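Local atomic coordinates of putative rhamnosidase (Streptomyces avermitilis, PDB entry 3W5N), a protein that hydrolyses terminal non-reducing alpha-L-rhamnose residues of alpha-L-rhamnosides, releasing L-rhamnose from citrus flavonoids such as naringin, rutin and hesperidin and from gum arabic. Residues Asp68-Val73 / Ser962-Val967; Phe598-Glu603 / Trp925-Ile930; Gly642-Phe647 / Asn915-Gly920. One frame throughout, in Å; residues are numbered along the deposited sequence. Where two conformers were deposited one is given.

Contact 1: residues Asp68-Val73 / Ser962-Val967; sequences DDSVLV and SLHGPV. With NA (sodium ion), chain L.
Val71 meets Leu963 and His964 at the tip of a beta hairpin: residues Ser962-Gly965 form a type I turn between strands 955-962 and 965-974, and this turn presses on a loop of the N-terminal immunoglobulin-like domain. The two methyls of Val71 have different main partners. CG2, placed opposite the carbonyl carbon, lies over one face of the His964 imidazole in a CH-pi contact, 3.7 Å from the ring centroid and 30° off its normal, displaced toward the ND1-CE1 side. CG1, anti to the backbone N (chi1 163°), touches Leu963 CD1 at 3.7 Å. Both partners run roughly at right angles to the valine, which sits between them. Leu72 adds its CD1 against the same Leu963 methyl at 4.0 Å. At the rim of the imidazole, in its plane, lies Ser70 OG, whose hydrogen bond goes instead to Asn987; His964 ND1 is buried here without a partner in the model. Leu72 and Val73 both face Leu27 of strand 26-32, a G1 beta bulge. The turn is tied internally by Ser962 OG, which donates to Gly965 O in the carbonyl plane at 2.7 Å. While the side chain of Val71 faces the hairpin, its carbonyl serves a sodium ion: Val71 O coordinates the metal at 2.4 Å, alongside three waters. One of these waters also donates to Leu72 O at 2.8 Å.

Contact 2: residues Phe598-Glu603 / Trp925-Ile930; sequences FTFEFE and WMYANI. With RAM (alpha-L-rhamnopyranose), chain E.
Phe602, Tyr927 and Phe600 form an aromatic cluster where strand 600-603 crosses helix 925-929 at 81°, the two axes coming within 10.3 Å. Tyr927 is the middle of it, meeting both phenylalanines. Phe602, with the most buried surface, extends away from its own backbone N and takes the edge of Tyr927 on one face of its ring, a T-shaped pair with planes at 74° and Tyr927 CE1 4.2 Å from Phe602 CG. Ile930 CG2 meets the rim of Phe602 near the ring plane. Met926, bent at its last torsion, comes obliquely: CE touches Phe602 CE2 at 3.8 Å, while SD lies 5.1 Å from the ring centroid, a Met-aromatic contact. Tyr927 turns a face to Phe600: the rings are tilted by 35° and close, with Phe600 CE1 3.4 Å from Tyr927 CD1 and Phe600 CZ against Tyr927 CB. The tyrosine hydroxyl is satisfied by His613. Before the strand, Phe598 lays a ring face against C1 of a bound rhamnose, CD2 to C1 3.6 Å; an alanine here would strip the ring from beside C1 and probably leave the sugar more dependent on its hydrogen bonds to Arg621 and Lys484. Strand 600-604 is the edge of the C-terminal sheet, paired with strand 955-962, while helices 607-622 and 641-654 flank Tyr927 and helix 867-875 backs Ile930, so the cluster joins that sheet to the six-hairpin (alpha/alpha)6 catalytic barrel.

Contact 3: residues Gly642-Phe647 / Asn915-Gly920; sequences GDINVF and NHYAYG. With RAM (alpha-L-rhamnopyranose), chain C.
Tyr917 lies against the helix segment Gly642-Phe647, beside the rhamnose site of the catalytic domain. Its CB stands 3.7 Å from the centroid of the Phe647 ring and almost exactly on the ring normal, a CH-pi contact. From there CG, wedged between the backbone N and the carbonyl carbon (chi1 48°), carries the ring alongside Phe647 as an offset stack, planes at 11° and centroids 4.6 Å apart. CG faces Phe647 CD2, and CD1 reaches Phe647 CB at 3.5 Å. Farther out, CE1 comes edge-on to the helix backbone, near Asp643 O, and also touches Asp643 CB. The hydroxyl at the tip rests among the aliphatic atoms of Ile644, OH to CB 3.7 Å. Smaller contacts include Val646 CG2 on Ala918 CB and Gly920 O at the edge of the Phe647 ring.

Asp643 and His916, one from each segment, together grip the bound rhamnose. The carboxylate takes two sugar hydroxyls, one on each oxygen: O4 donates to OD1 at 2.6 Å and O3 to OD2 at 2.7 Å. His916 NE2 donates to both O2 and O3, the former at 3.1 Å, so O3 joins the aspartate to the histidine. The sugar oxygen O2 lies in the imidazole plane, and ND1 on the other side of the ring is bonded to Ser913, which probably fixes the ring's rotation. A water donates to Asp643 OD2 and accepts from Ala918 N. Asp630, Trp695 and Glu636, the inferred proton donor, also hydrogen-bond the sugar, and His916 lies beside Glu895, the inferred proton acceptor. Helix 641-654 is backed by helix 658-671 at Ile644, by helix 607-622 at Phe647 and by helix 854-863 at Val646, while the 915-920 loop leads into helix 923-929.

All three contacts are largely buried, but they differ in depth: contact 3 lies about 13 Å from the centre of the chain, contact 2 about 23 Å and contact 1 about 28 Å, measured from their centres. Contacts 1 and 2 reach the same C-terminal sheet, from its hairpin turn and its edge strand 600-604 respectively; contacts 2 and 3 share the catalytic domain and helix 641-654, which flanks the former and supplies a segment of the latter. Along the chain, 3 is nested in 2 and 2 in 1. Chemistry follows place: aliphatic and imidazole packing between domains in contact 1, an aromatic cluster in contact 2, and in contact 3 stacking beside polar groups that bind rhamnose.

Contact 1: residues Asp68-Val73 / Ser962-Val967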
loop_
_atom_site.group_PDB
_atom_site.type_symbol
_atom_site.label_atom_id
_atom_site.label_comp_id
_atom_site.label_asym_id
_atom_site.label_seq_id
_atom_site.Cartn_x
_atom_site.Cartn_y
_atom_site.Cartn_z
ATOM N N ASP A 68 -21.155 -23.059 20.670
ATOM C CA ASP A 68 -21.298 -21.622 20.866
ATOM C C ASP A 68 -20.529 -20.788 19.827
ATOM O O ASP A 68 -20.369 -19.579 20.012
ATOM C CB ASP A 68 -20.916 -21.204 22.294
ATOM C CG ASP A 68 -19.457 -21.469 22.630
ATOM O OD1 ASP A 68 -18.676 -21.913 21.754
ATOM O OD2 ASP A 68 -19.089 -21.220 23.798
ATOM N N ASP A 69 -20.037 -21.430 18.762
ATOM C CA ASP A 69 -19.285 -20.770 17.679
ATOM C C ASP A 69 -20.197 -19.880 16.849
ATOM O O ASP A 69 -21.179 -20.384 16.302
ATOM C CB ASP A 69 -18.709 -21.821 16.719
ATOM C CG ASP A 69 -17.533 -22.579 17.300
ATOM O OD1 ASP A 69 -17.079 -22.238 18.402
ATOM O OD2 ASP A 69 -17.053 -23.515 16.631
ATOM N N SER A 70 -19.859 -18.606 16.714
ATOM C CA SER A 70 -20.651 -17.709 15.877
ATOM C C SER A 70 -19.798 -16.861 14.942
ATOM O O SER A 70 -20.325 -15.993 14.232
ATOM C CB SER A 70 -21.528 -16.815 16.759
ATOM O OG SER A 70 -20.722 -15.994 17.603
ATOM N N VAL A 71 -18.489 -17.097 14.955
ATOM C CA VAL A 71 -17.541 -16.286 14.189
ATOM C C VAL A 71 -16.664 -17.193 13.351
ATOM O O VAL A 71 -16.052 -18.127 13.879
ATOM C CB VAL A 71 -16.678 -15.404 15.132
ATOM C CG1 VAL A 71 -15.439 -14.882 14.423
ATOM C CG2 VAL A 71 -17.507 -14.235 15.660
ATOM N N LEU A 72 -16.586 -16.900 12.052
ATOM C CA LEU A 72 -15.696 -17.607 11.102
ATOM C C LEU A 72 -15.898 -19.118 11.114
ATOM O O LEU A 72 -14.938 -19.907 11.184
ATOM C CB LEU A 72 -14.220 -17.210 11.310
ATOM C CG LEU A 72 -13.931 -15.706 11.114
ATOM C CD1 LEU A 72 -12.542 -15.355 11.647
ATOM C CD2 LEU A 72 -14.094 -15.258 9.664
ATOM N N VAL A 73 -17.167 -19.512 11.062
ATOM C CA VAL A 73 -17.529 -20.933 11.043
ATOM C C VAL A 73 -17.472 -21.419 9.596
ATOM O O VAL A 73 -18.198 -20.907 8.742
ATOM C CB VAL A 73 -18.943 -21.169 11.621
ATOM C CG1 VAL A 73 -19.272 -22.665 11.622
ATOM C CG2 VAL A 73 -19.071 -20.555 13.006
ATOM N N SER A 962 -16.187 -5.221 16.703
ATOM C CA SER A 962 -15.608 -6.557 16.758
ATOM C C SER A 962 -16.386 -7.491 15.833
ATOM O O SER A 962 -17.496 -7.171 15.418
ATOM C CB SER A 962 -15.649 -7.093 18.193
ATOM O OG SER A 962 -16.871 -7.764 18.438
ATOM N N LEU A 963 -15.826 -8.663 15.535
ATOM C CA LEU A 963 -16.571 -9.657 14.741
ATOM C C LEU A 963 -17.884 -10.133 15.389
ATOM O O LEU A 963 -18.801 -10.581 14.676
ATOM C CB LEU A 963 -15.688 -10.867 14.363
ATOM C CG LEU A 963 -14.349 -10.558 13.667
ATOM C CD1 LEU A 963 -13.708 -11.849 13.159
ATOM C CD2 LEU A 963 -14.533 -9.583 12.505
ATOM N N HIS A 964 -17.983 -10.013 16.717
ATOM C CA HIS A 964 -19.220 -10.371 17.444
ATOM C C HIS A 964 -20.258 -9.241 17.478
ATOM O O HIS A 964 -21.379 -9.432 17.968
ATOM C CB HIS A 964 -18.898 -10.798 18.879
ATOM C CG HIS A 964 -17.934 -11.943 18.982
ATOM N ND1 HIS A 964 -18.319 -13.256 18.822
ATOM C CD2 HIS A 964 -16.614 -11.973 19.285
ATOM C CE1 HIS A 964 -17.272 -14.046 18.992
ATOM N NE2 HIS A 964 -16.223 -13.291 19.266
ATOM N N GLY A 965 -19.881 -8.076 16.951
ATOM C CA GLY A 965 -20.707 -6.875 17.013
ATOM C C GLY A 965 -20.041 -5.792 17.854
ATOM O O GLY A 965 -18.892 -5.954 18.301
ATOM N N PRO A 966 -20.747 -4.677 18.086
ATOM C CA PRO A 966 -20.094 -3.532 18.743
ATOM C C PRO A 966 -19.761 -3.777 20.214
ATOM O O PRO A 966 -20.564 -4.366 20.962
ATOM C CB PRO A 966 -21.118 -2.384 18.592
ATOM C CG PRO A 966 -22.435 -3.061 18.319
ATOM C CD PRO A 966 -22.133 -4.392 17.676
ATOM N N VAL A 967 -18.564 -3.345 20.602
ATOM C CA VAL A 967 -18.165 -3.287 21.983
ATOM C C VAL A 967 -17.978 -1.801 22.274
ATOM O O VAL A 967 -17.151 -1.144 21.638
ATOM C CB VAL A 967 -16.864 -4.068 22.227
ATOM C CG1 VAL A 967 -16.366 -3.847 23.651
ATOM C CG2 VAL A 967 -17.077 -5.551 21.950
HETATM NA NA NA L . -14.777 -19.558 15.375
HETATM O O HOH W 1 -14.418 -20.985 13.759
HETATM O O HOH W 2 -12.986 -20.732 16.215
HETATM O O HOH W 3 -13.246 -18.028 14.749
#

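Contact 2: residues Phe598-Glu603 / Trp925-Ile930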
loop_
_atom_site.group_PDB
_atom_site.type_symbol
_atom_site.label_atom_id
_atom_site.label_comp_id
_atom_site.label_asym_id
_atom_site.label_seq_id
_atom_site.Cartn_x
_atom_site.Cartn_y
_atom_site.Cartn_z
ATOM N N PHE A 598 -13.690 1.339 8.786
ATOM C CA PHE A 598 -13.032 1.792 10.001
ATOM C C PHE A 598 -13.798 1.185 11.170
ATOM O O PHE A 598 -15.035 1.124 11.148
ATOM C CB PHE A 598 -13.018 3.323 10.036
ATOM C CG PHE A 598 -12.088 3.911 9.017
ATOM C CD1 PHE A 598 -10.734 4.071 9.324
ATOM C CD2 PHE A 598 -12.539 4.222 7.729
ATOM C CE1 PHE A 598 -9.845 4.584 8.383
ATOM C CE2 PHE A 598 -11.650 4.715 6.779
ATOM C CZ PHE A 598 -10.307 4.893 7.111
ATOM N N THR A 599 -13.066 0.732 12.176
ATOM C CA THR A 599 -13.651 -0.148 13.199
ATOM C C THR A 599 -13.427 0.316 14.637
ATOM O O THR A 599 -13.726 -0.424 15.594
ATOM C CB THR A 599 -13.161 -1.605 13.053
ATOM O OG1 THR A 599 -11.733 -1.617 13.010
ATOM C CG2 THR A 599 -13.738 -2.267 11.761
ATOM N N PHE A 600 -12.922 1.537 14.812
ATOM C CA PHE A 600 -12.720 2.064 16.161
ATOM C C PHE A 600 -13.026 3.554 16.211
ATOM O O PHE A 600 -12.331 4.365 15.587
ATOM C CB PHE A 600 -11.299 1.783 16.692
ATOM C CG PHE A 600 -11.210 1.764 18.202
ATOM C CD1 PHE A 600 -11.069 2.945 18.932
ATOM C CD2 PHE A 600 -11.310 0.559 18.903
ATOM C CE1 PHE A 600 -11.023 2.923 20.327
ATOM C CE2 PHE A 600 -11.256 0.537 20.290
ATOM C CZ PHE A 600 -11.117 1.722 21.006
ATOM N N GLU A 601 -14.090 3.893 16.929
ATOM C CA GLU A 601 -14.397 5.290 17.236
ATOM C C GLU A 601 -13.862 5.607 18.627
ATOM O O GLU A 601 -14.114 4.855 19.561
ATOM C CB GLU A 601 -15.894 5.507 17.242
ATOM C CG GLU A 601 -16.555 5.527 15.880
ATOM C CD GLU A 601 -17.894 6.235 15.946
ATOM O OE1 GLU A 601 -18.332 6.583 17.072
ATOM O OE2 GLU A 601 -18.506 6.450 14.875
ATOM N N PHE A 602 -13.150 6.724 18.756
ATOM C CA PHE A 602 -12.448 7.068 19.988
ATOM C C PHE A 602 -12.543 8.567 20.201
ATOM O O PHE A 602 -12.152 9.338 19.323
ATOM C CB PHE A 602 -10.981 6.655 19.865
ATOM C CG PHE A 602 -10.126 6.986 21.069
ATOM C CD1 PHE A 602 -10.270 6.287 22.266
ATOM C CD2 PHE A 602 -9.135 7.963 20.983
ATOM C CE1 PHE A 602 -9.448 6.573 23.359
ATOM C CE2 PHE A 602 -8.317 8.257 22.069
ATOM C CZ PHE A 602 -8.473 7.554 23.259
ATOM N N GLU A 603 -13.039 8.978 21.369
ATOM C CA GLU A 603 -13.082 10.401 21.708
ATOM C C GLU A 603 -12.809 10.598 23.195
ATOM O O GLU A 603 -13.339 9.860 24.025
ATOM C CB GLU A 603 -14.425 11.013 21.304
ATOM C CG GLU A 603 -14.535 12.511 21.583
ATOM C CD GLU A 603 -15.901 13.094 21.247
ATOM O OE1 GLU A 603 -16.863 12.336 20.980
ATOM O OE2 GLU A 603 -16.016 14.339 21.250
ATOM N N TRP A 925 -2.267 1.215 22.919
ATOM C CA TRP A 925 -2.271 1.585 24.355
ATOM C C TRP A 925 -3.479 2.443 24.723
ATOM O O TRP A 925 -4.164 2.176 25.717
ATOM C CB TRP A 925 -0.967 2.269 24.782
ATOM C CG TRP A 925 -0.931 2.486 26.280
ATOM C CD1 TRP A 925 -0.447 1.604 27.217
ATOM C CD2 TRP A 925 -1.424 3.626 27.015
ATOM N NE1 TRP A 925 -0.595 2.126 28.479
ATOM C CE2 TRP A 925 -1.187 3.362 28.395
ATOM C CE3 TRP A 925 -2.025 4.845 26.651
ATOM C CZ2 TRP A 925 -1.541 4.277 29.421
ATOM C CZ3 TRP A 925 -2.383 5.758 27.670
ATOM C CH2 TRP A 925 -2.143 5.458 29.041
ATOM N N MET A 926 -3.765 3.462 23.912
ATOM C CA MET A 926 -4.945 4.278 24.126
ATOM C C MET A 926 -6.236 3.464 24.095
ATOM O O MET A 926 -7.155 3.700 24.903
ATOM C CB MET A 926 -5.009 5.404 23.080
ATOM C CG MET A 926 -3.852 6.391 23.176
ATOM S SD MET A 926 -4.268 8.043 22.544
ATOM C CE MET A 926 -4.782 7.628 20.873
ATOM N N TYR A 927 -6.329 2.522 23.157
ATOM C CA TYR A 927 -7.597 1.842 22.948
ATOM C C TYR A 927 -7.811 0.849 24.084
ATOM O O TYR A 927 -8.923 0.709 24.589
ATOM C CB TYR A 927 -7.656 1.184 21.557
ATOM C CG TYR A 927 -7.305 2.144 20.419
ATOM C CD1 TYR A 927 -7.665 3.499 20.471
ATOM C CD2 TYR A 927 -6.593 1.699 19.310
ATOM C CE1 TYR A 927 -7.331 4.372 19.437
ATOM C CE2 TYR A 927 -6.248 2.566 18.283
ATOM C CZ TYR A 927 -6.623 3.901 18.355
ATOM O OH TYR A 927 -6.267 4.772 17.329
ATOM N N ALA A 928 -6.730 0.217 24.511
ATOM C CA ALA A 928 -6.795 -0.774 25.592
ATOM C C ALA A 928 -6.952 -0.127 26.961
ATOM O O ALA A 928 -7.662 -0.659 27.810
ATOM C CB ALA A 928 -5.571 -1.674 25.569
ATOM N N ASN A 929 -6.320 1.030 27.169
ATOM C CA ASN A 929 -6.217 1.609 28.519
ATOM C C ASN A 929 -7.024 2.886 28.786
ATOM O O ASN A 929 -7.435 3.129 29.934
ATOM C CB ASN A 929 -4.751 1.834 28.881
ATOM C CG ASN A 929 -3.927 0.568 28.794
ATOM O OD1 ASN A 929 -3.114 0.402 27.882
ATOM N ND2 ASN A 929 -4.133 -0.341 29.739
ATOM N N ILE A 930 -7.253 3.702 27.756
ATOM C CA ILE A 930 -8.108 4.875 27.920
ATOM C C ILE A 930 -9.544 4.507 27.564
ATOM O O ILE A 930 -10.470 4.749 28.344
ATOM C CB ILE A 930 -7.622 6.106 27.091
ATOM C CG1 ILE A 930 -6.189 6.480 27.484
ATOM C CG2 ILE A 930 -8.591 7.280 27.281
ATOM C CD1 ILE A 930 -5.597 7.658 26.714
HETATM C C1 RAM E . -12.791 7.514 9.248
HETATM C C2 RAM E . -13.796 8.014 8.216
HETATM C C3 RAM E . -14.539 9.225 8.763
HETATM C C4 RAM E . -13.528 10.310 9.182
HETATM C C5 RAM E . -12.504 9.750 10.178
HETATM C C6 RAM E . -11.378 10.726 10.526
HETATM O O1 RAM E . -13.506 6.996 10.375
HETATM O O2 RAM E . -13.098 8.400 7.022
HETATM O O3 RAM E . -15.414 9.681 7.724
HETATM O O4 RAM E . -14.209 11.429 9.757
HETATM O O5 RAM E . -11.895 8.561 9.646
#

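Contact 3: residues Gly642-Phe647 / Asn915-Gly920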
loop_
_atom_site.group_PDB
_atom_site.type_symbol
_atom_site.label_atom_id
_atom_site.label_comp_id
_atom_site.label_asym_id
_atom_site.label_seq_id
_atom_site.Cartn_x
_atom_site.Cartn_y
_atom_site.Cartn_z
ATOM N N GLY A 642 9.214 -4.977 9.189
ATOM C CA GLY A 642 9.348 -4.347 10.491
ATOM C C GLY A 642 8.219 -3.398 10.836
ATOM O O GLY A 642 7.672 -3.440 11.956
ATOM N N ASP A 643 7.875 -2.527 9.885
ATOM C CA ASP A 643 6.894 -1.476 10.145
ATOM C C ASP A 643 5.535 -2.089 10.446
ATOM O O ASP A 643 4.845 -1.649 11.353
ATOM C CB ASP A 643 6.764 -0.528 8.940
ATOM C CG ASP A 643 8.095 0.086 8.523
ATOM O OD1 ASP A 643 9.100 -0.652 8.435
ATOM O OD2 ASP A 643 8.130 1.325 8.279
ATOM N N ILE A 644 5.150 -3.103 9.682
ATOM C CA ILE A 644 3.840 -3.725 9.923
ATOM C C ILE A 644 3.845 -4.624 11.172
ATOM O O ILE A 644 2.827 -4.691 11.879
ATOM C CB ILE A 644 3.226 -4.404 8.662
ATOM C CG1 ILE A 644 1.765 -4.816 8.916
ATOM C CG2 ILE A 644 4.043 -5.624 8.239
ATOM C CD1 ILE A 644 0.836 -3.696 9.357
ATOM N N ASN A 645 4.987 -5.253 11.462
ATOM C CA ASN A 645 5.192 -5.968 12.749
ATOM C C ASN A 645 4.797 -5.050 13.912
ATOM O O ASN A 645 3.922 -5.379 14.726
ATOM C CB ASN A 645 6.654 -6.434 12.897
ATOM C CG ASN A 645 7.030 -6.811 14.333
ATOM O OD1 ASN A 645 6.245 -7.422 15.057
ATOM N ND2 ASN A 645 8.243 -6.456 14.737
ATOM N N VAL A 646 5.418 -3.881 13.974
ATOM C CA VAL A 646 5.177 -2.993 15.096
ATOM C C VAL A 646 3.741 -2.434 15.117
ATOM O O VAL A 646 3.152 -2.292 16.178
ATOM C CB VAL A 646 6.266 -1.886 15.229
ATOM C CG1 VAL A 646 7.672 -2.486 15.195
ATOM C CG2 VAL A 646 6.130 -0.825 14.173
ATOM N N PHE A 647 3.166 -2.171 13.944
ATOM C CA PHE A 647 1.890 -1.459 13.864
ATOM C C PHE A 647 0.651 -2.360 13.832
ATOM O O PHE A 647 -0.452 -1.889 14.106
ATOM C CB PHE A 647 1.885 -0.483 12.655
ATOM C CG PHE A 647 0.655 0.387 12.575
ATOM C CD1 PHE A 647 0.451 1.428 13.503
ATOM C CD2 PHE A 647 -0.283 0.207 11.554
ATOM C CE1 PHE A 647 -0.673 2.233 13.433
ATOM C CE2 PHE A 647 -1.427 1.004 11.493
ATOM C CZ PHE A 647 -1.617 2.031 12.423
ATOM N N ASN A 915 4.761 10.388 6.662
ATOM C CA ASN A 915 3.596 9.485 6.663
ATOM C C ASN A 915 4.033 8.007 6.783
ATOM O O ASN A 915 3.840 7.225 5.868
ATOM C CB ASN A 915 2.728 9.748 5.412
ATOM C CG ASN A 915 1.297 9.240 5.555
ATOM O OD1 ASN A 915 0.933 8.621 6.555
ATOM N ND2 ASN A 915 0.469 9.528 4.549
ATOM N N HIS A 916 4.624 7.662 7.929
ATOM C CA HIS A 916 5.000 6.291 8.316
ATOM C C HIS A 916 4.095 5.927 9.494
ATOM O O HIS A 916 3.946 6.753 10.431
ATOM C CB HIS A 916 6.438 6.267 8.839
ATOM C CG HIS A 916 7.469 5.824 7.839
ATOM N ND1 HIS A 916 7.808 6.572 6.729
ATOM C CD2 HIS A 916 8.287 4.745 7.830
ATOM C CE1 HIS A 916 8.763 5.952 6.057
ATOM N NE2 HIS A 916 9.070 4.837 6.701
ATOM N N TYR A 917 3.490 4.735 9.500
ATOM C CA TYR A 917 2.593 4.413 10.629
ATOM C C TYR A 917 3.253 3.890 11.918
ATOM O O TYR A 917 2.585 3.808 12.960
ATOM C CB TYR A 917 1.410 3.493 10.239
ATOM C CG TYR A 917 1.754 2.259 9.436
ATOM C CD1 TYR A 917 2.788 1.384 9.821
ATOM C CD2 TYR A 917 1.019 1.948 8.293
ATOM C CE1 TYR A 917 3.081 0.244 9.068
ATOM C CE2 TYR A 917 1.301 0.810 7.537
ATOM C CZ TYR A 917 2.336 -0.026 7.918
ATOM O OH TYR A 917 2.605 -1.138 7.149
ATOM N N ALA A 918 4.551 3.590 11.859
ATOM C CA ALA A 918 5.257 2.930 12.977
ATOM C C ALA A 918 5.018 3.550 14.366
ATOM O O ALA A 918 4.683 2.828 15.325
ATOM C CB ALA A 918 6.749 2.805 12.680
ATOM N N TYR A 919 5.160 4.877 14.480
ATOM C CA TYR A 919 4.991 5.545 15.771
ATOM C C TYR A 919 3.524 5.740 16.176
ATOM O O TYR A 919 3.215 6.133 17.314
ATOM C CB TYR A 919 5.771 6.874 15.783
ATOM C CG TYR A 919 7.265 6.638 15.744
ATOM C CD1 TYR A 919 7.819 5.545 16.402
ATOM C CD2 TYR A 919 8.134 7.507 15.069
ATOM C CE1 TYR A 919 9.180 5.300 16.390
ATOM C CE2 TYR A 919 9.508 7.271 15.054
ATOM C CZ TYR A 919 10.019 6.167 15.725
ATOM O OH TYR A 919 11.368 5.905 15.744
ATOM N N GLY A 920 2.618 5.471 15.237
ATOM C CA GLY A 920 1.188 5.364 15.542
ATOM C C GLY A 920 0.849 4.118 16.356
ATOM O O GLY A 920 -0.297 3.918 16.729
HETATM C C1 RAM C . 13.237 2.594 5.771
HETATM C C2 RAM C . 11.813 2.089 5.476
HETATM C C3 RAM C . 11.172 1.407 6.708
HETATM C C4 RAM C . 12.155 0.747 7.691
HETATM C C5 RAM C . 13.427 0.437 6.954
HETATM C C6 RAM C . 14.377 -0.276 7.924
HETATM O O1 RAM C . 13.976 2.802 4.563
HETATM O O2 RAM C . 11.036 3.197 4.951
HETATM O O3 RAM C . 10.496 2.358 7.518
HETATM O O4 RAM C . 11.647 -0.477 8.266
HETATM O O5 RAM C . 14.004 1.672 6.535
HETATM O O HOH W 4 5.951 2.753 9.399
#